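Local structure of legionella ubiquitin-specific protease A domain-containing protein (Legionella pneumophila subsp. pneumophila, 5DGG) at residues A[3-14]-A[173-184]. The protein is of uncharacterized function, but its central domain belongs to a Legionella ubiquitin-specific protease family of the CA peptidase clan, suggesting a deubiquitinase-like role. Sequence-based numbering, arbitrary orientation.
Sequences RDQMQDHDMTLL and RMTTREETRALV
Leu14, a knob in the hole formed by Thr176, Glu179, Thr180 and Leu183, joins the first and last modelled helices of this LupA-family domain. The axes of helix 8-14 and helix 173-183 cross at 73° with a closest approach of 10.4 Å, and within helix 8-14 the packing comes from Leu13 and Leu14 at its C-terminal end. The two methyls of Leu14 divide the hole: CD2 lies 3.6 Å from Thr176 CB, whereas CD1 meets Leu183 CD1 at 3.8 Å. Leu13 extends the apolar patch, its CD2 resting 3.7 Å from Thr180 CG2 and also touching Val184 CG2. At the other end of the contact, Arg173 fastens the extended N-terminal segment. Arg173 NH1 and NH2 both donate to Asp4 O, at 2.7 Å and 2.9 Å respectively, and this oxygen sits only 2° out of the guanidinium plane. The arginine chain folds at chi2 and chi3, which brings its guanidinium to that carbonyl. In the second shell, one carboxylate, Asp134 of helix 132-146, holds Arg173 and Thr176, one turn apart: OD1 forms a salt bridge with Arg173 NH2 and OD2 hydrogen-bonds Thr176 OG1. Gln7, the N-cap residue, donates its backbone N to Asp10 OD2 at 2.8 Å, nearly straight. Within the hole, Thr180 OG1 donates to Thr176 O at 2.7 Å, approaching from the face opposite Thr180 N.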
# COMPACT_ATOMS: atom_id res chain seq x y z
N ARG A 3 2.01 20.88 4.20
CA ARG A 3 1.08 20.40 3.11
C ARG A 3 1.76 20.03 1.81
O ARG A 3 1.15 20.02 0.73
CB ARG A 3 0.01 21.42 2.85
CG ARG A 3 -0.73 21.73 4.12
CD ARG A 3 -2.19 21.93 3.85
NE ARG A 3 -2.88 22.06 5.12
CZ ARG A 3 -4.20 22.03 5.24
NH1 ARG A 3 -4.75 22.14 6.44
NH2 ARG A 3 -4.98 21.89 4.15
N ASP A 4 3.04 19.72 1.90
CA ASP A 4 3.70 19.12 0.78
C ASP A 4 3.28 17.64 0.83
O ASP A 4 2.72 17.13 1.85
CB ASP A 4 5.20 19.31 0.85
CG ASP A 4 5.89 19.15 -0.52
OD1 ASP A 4 7.15 19.16 -0.54
OD2 ASP A 4 5.21 19.00 -1.57
N GLN A 5 3.45 17.01 -0.32
CA GLN A 5 3.21 15.61 -0.54
C GLN A 5 4.37 14.77 -0.04
O GLN A 5 5.53 15.20 -0.15
CB GLN A 5 3.09 15.35 -2.03
CG GLN A 5 1.71 15.57 -2.58
CD GLN A 5 1.63 15.09 -4.00
OE1 GLN A 5 2.63 15.05 -4.69
NE2 GLN A 5 0.42 14.72 -4.45
N MET A 6 4.06 13.57 0.45
CA MET A 6 5.07 12.59 0.72
C MET A 6 5.77 12.22 -0.59
O MET A 6 5.15 12.09 -1.66
CB MET A 6 4.48 11.36 1.41
CG MET A 6 4.00 11.65 2.81
SD MET A 6 3.44 10.29 3.86
CE MET A 6 4.98 9.43 4.13
N GLN A 7 7.08 12.11 -0.52
CA GLN A 7 7.88 11.63 -1.63
C GLN A 7 8.28 10.17 -1.35
O GLN A 7 7.98 9.62 -0.28
CB GLN A 7 9.13 12.50 -1.79
CG GLN A 7 8.82 13.99 -2.05
CD GLN A 7 10.08 14.82 -2.24
OE1 GLN A 7 11.18 14.33 -1.99
NE2 GLN A 7 9.94 16.06 -2.71
N ASP A 8 8.93 9.55 -2.32
CA ASP A 8 9.39 8.15 -2.17
C ASP A 8 10.03 7.84 -0.82
O ASP A 8 9.64 6.87 -0.14
CB ASP A 8 10.41 7.83 -3.23
CG ASP A 8 9.82 7.76 -4.61
OD1 ASP A 8 8.57 7.72 -4.70
OD2 ASP A 8 10.62 7.73 -5.59
N HIS A 9 11.04 8.62 -0.48
CA HIS A 9 11.85 8.35 0.70
C HIS A 9 11.00 8.44 1.95
O HIS A 9 11.18 7.66 2.87
CB HIS A 9 13.09 9.27 0.80
CG HIS A 9 12.77 10.73 0.87
ND1 HIS A 9 12.73 11.54 -0.24
CD2 HIS A 9 12.52 11.54 1.93
CE1 HIS A 9 12.45 12.78 0.12
NE2 HIS A 9 12.32 12.81 1.44
N ASP A 10 10.05 9.37 1.98
CA ASP A 10 9.12 9.50 3.10
C ASP A 10 8.30 8.23 3.24
O ASP A 10 8.12 7.74 4.36
CB ASP A 10 8.15 10.67 2.90
CG ASP A 10 8.86 12.00 2.72
OD1 ASP A 10 9.82 12.27 3.47
OD2 ASP A 10 8.43 12.78 1.84
N MET A 11 7.82 7.68 2.12
CA MET A 11 7.02 6.44 2.18
C MET A 11 7.91 5.30 2.65
O MET A 11 7.52 4.50 3.50
CB MET A 11 6.42 6.08 0.81
CG MET A 11 5.46 7.09 0.19
SD MET A 11 3.95 7.27 1.17
CE MET A 11 3.17 5.71 0.66
N THR A 12 9.11 5.21 2.08
CA THR A 12 10.06 4.16 2.48
C THR A 12 10.27 4.17 3.99
O THR A 12 10.19 3.15 4.64
CB THR A 12 11.37 4.31 1.71
OG1 THR A 12 11.10 4.16 0.31
CG2 THR A 12 12.37 3.26 2.16
N LEU A 13 10.43 5.35 4.57
CA LEU A 13 10.68 5.46 5.99
C LEU A 13 9.48 4.99 6.81
O LEU A 13 9.65 4.25 7.78
CB LEU A 13 11.06 6.90 6.38
CG LEU A 13 11.87 7.07 7.66
CD1 LEU A 13 13.26 6.47 7.48
CD2 LEU A 13 11.96 8.53 8.09
N LEU A 14 8.27 5.39 6.40
CA LEU A 14 7.10 5.19 7.26
C LEU A 14 6.26 3.94 6.99
O LEU A 14 5.51 3.50 7.85
CB LEU A 14 6.19 6.40 7.18
CG LEU A 14 5.33 6.67 8.42
CD1 LEU A 14 6.04 6.42 9.75
CD2 LEU A 14 4.94 8.13 8.35
N ARG A 173 -1.35 13.83 9.26
CA ARG A 173 -0.06 14.45 8.93
C ARG A 173 0.79 14.76 10.18
O ARG A 173 2.01 14.53 10.18
CB ARG A 173 -0.27 15.69 8.08
CG ARG A 173 0.98 16.52 7.77
CD ARG A 173 2.13 15.72 7.13
NE ARG A 173 1.82 15.08 5.84
CZ ARG A 173 2.04 15.61 4.65
NH1 ARG A 173 2.54 16.84 4.55
NH2 ARG A 173 1.73 14.93 3.53
N MET A 174 0.15 15.18 11.27
CA MET A 174 0.90 15.35 12.49
C MET A 174 1.45 14.03 13.03
O MET A 174 2.60 13.99 13.46
CB MET A 174 0.09 16.04 13.58
CG MET A 174 0.99 16.92 14.44
SD MET A 174 0.63 16.81 16.18
CE MET A 174 1.16 18.46 16.69
N THR A 175 0.68 12.95 13.00
CA THR A 175 1.23 11.68 13.47
C THR A 175 2.31 11.16 12.52
O THR A 175 3.27 10.55 12.97
CB THR A 175 0.16 10.61 13.77
OG1 THR A 175 -0.64 10.36 12.61
CG2 THR A 175 -0.77 11.06 14.88
N THR A 176 2.18 11.41 11.22
CA THR A 176 3.20 10.92 10.30
C THR A 176 4.53 11.70 10.53
O THR A 176 5.61 11.09 10.50
CB THR A 176 2.74 10.92 8.83
OG1 THR A 176 2.38 12.23 8.42
CG2 THR A 176 1.53 10.02 8.63
N ARG A 177 4.46 13.00 10.82
CA ARG A 177 5.67 13.78 11.15
C ARG A 177 6.34 13.26 12.40
O ARG A 177 7.51 12.86 12.38
CB ARG A 177 5.33 15.25 11.33
CG ARG A 177 5.00 15.92 10.01
CD ARG A 177 4.20 17.20 10.17
NE ARG A 177 5.04 18.42 10.17
CZ ARG A 177 5.66 18.91 9.10
NH1 ARG A 177 5.59 18.30 7.91
NH2 ARG A 177 6.39 20.02 9.20
N GLU A 178 5.57 13.22 13.48
CA GLU A 178 6.06 12.72 14.75
C GLU A 178 6.62 11.33 14.67
O GLU A 178 7.68 11.07 15.23
CB GLU A 178 4.96 12.74 15.82
CG GLU A 178 4.89 14.01 16.63
CD GLU A 178 6.27 14.46 17.12
OE1 GLU A 178 6.68 15.57 16.74
OE2 GLU A 178 6.95 13.69 17.86
N GLU A 179 5.94 10.42 14.00
CA GLU A 179 6.44 9.03 13.95
C GLU A 179 7.72 8.95 13.11
O GLU A 179 8.58 8.09 13.33
CB GLU A 179 5.37 8.08 13.40
CG GLU A 179 4.19 7.89 14.34
CD GLU A 179 4.61 7.43 15.71
OE1 GLU A 179 5.08 6.29 15.85
OE2 GLU A 179 4.48 8.22 16.67
N THR A 180 7.81 9.87 12.15
CA THR A 180 8.96 9.96 11.28
C THR A 180 10.20 10.37 12.07
O THR A 180 11.21 9.65 12.05
CB THR A 180 8.67 10.93 10.12
OG1 THR A 180 7.85 10.23 9.18
CG2 THR A 180 9.98 11.39 9.43
N ARG A 181 10.11 11.50 12.77
CA ARG A 181 11.16 11.98 13.68
C ARG A 181 11.64 10.89 14.66
O ARG A 181 12.84 10.72 14.88
CB ARG A 181 10.66 13.23 14.43
CG ARG A 181 11.19 13.41 15.85
CD ARG A 181 10.31 14.36 16.67
NE ARG A 181 10.83 15.73 16.72
CZ ARG A 181 10.32 16.81 16.11
NH1 ARG A 181 9.23 16.74 15.34
NH2 ARG A 181 10.93 17.98 16.27
N ALA A 182 10.70 10.15 15.24
CA ALA A 182 11.05 9.03 16.09
C ALA A 182 11.93 8.03 15.34
O ALA A 182 12.90 7.53 15.89
CB ALA A 182 9.79 8.34 16.60
N LEU A 183 11.59 7.75 14.08
CA LEU A 183 12.38 6.82 13.27
C LEU A 183 13.77 7.38 12.95
O LEU A 183 14.78 6.71 13.15
CB LEU A 183 11.64 6.44 11.99
CG LEU A 183 10.43 5.54 12.25
CD1 LEU A 183 9.47 5.59 11.08
CD2 LEU A 183 10.85 4.10 12.53
N VAL A 184 13.80 8.62 12.45
CA VAL A 184 15.04 9.39 12.35
C VAL A 184 15.65 9.51 13.76
O VAL A 184 16.81 9.85 13.93
CB VAL A 184 14.77 10.80 11.75
CG1 VAL A 184 15.97 11.74 11.91
CG2 VAL A 184 14.33 10.70 10.28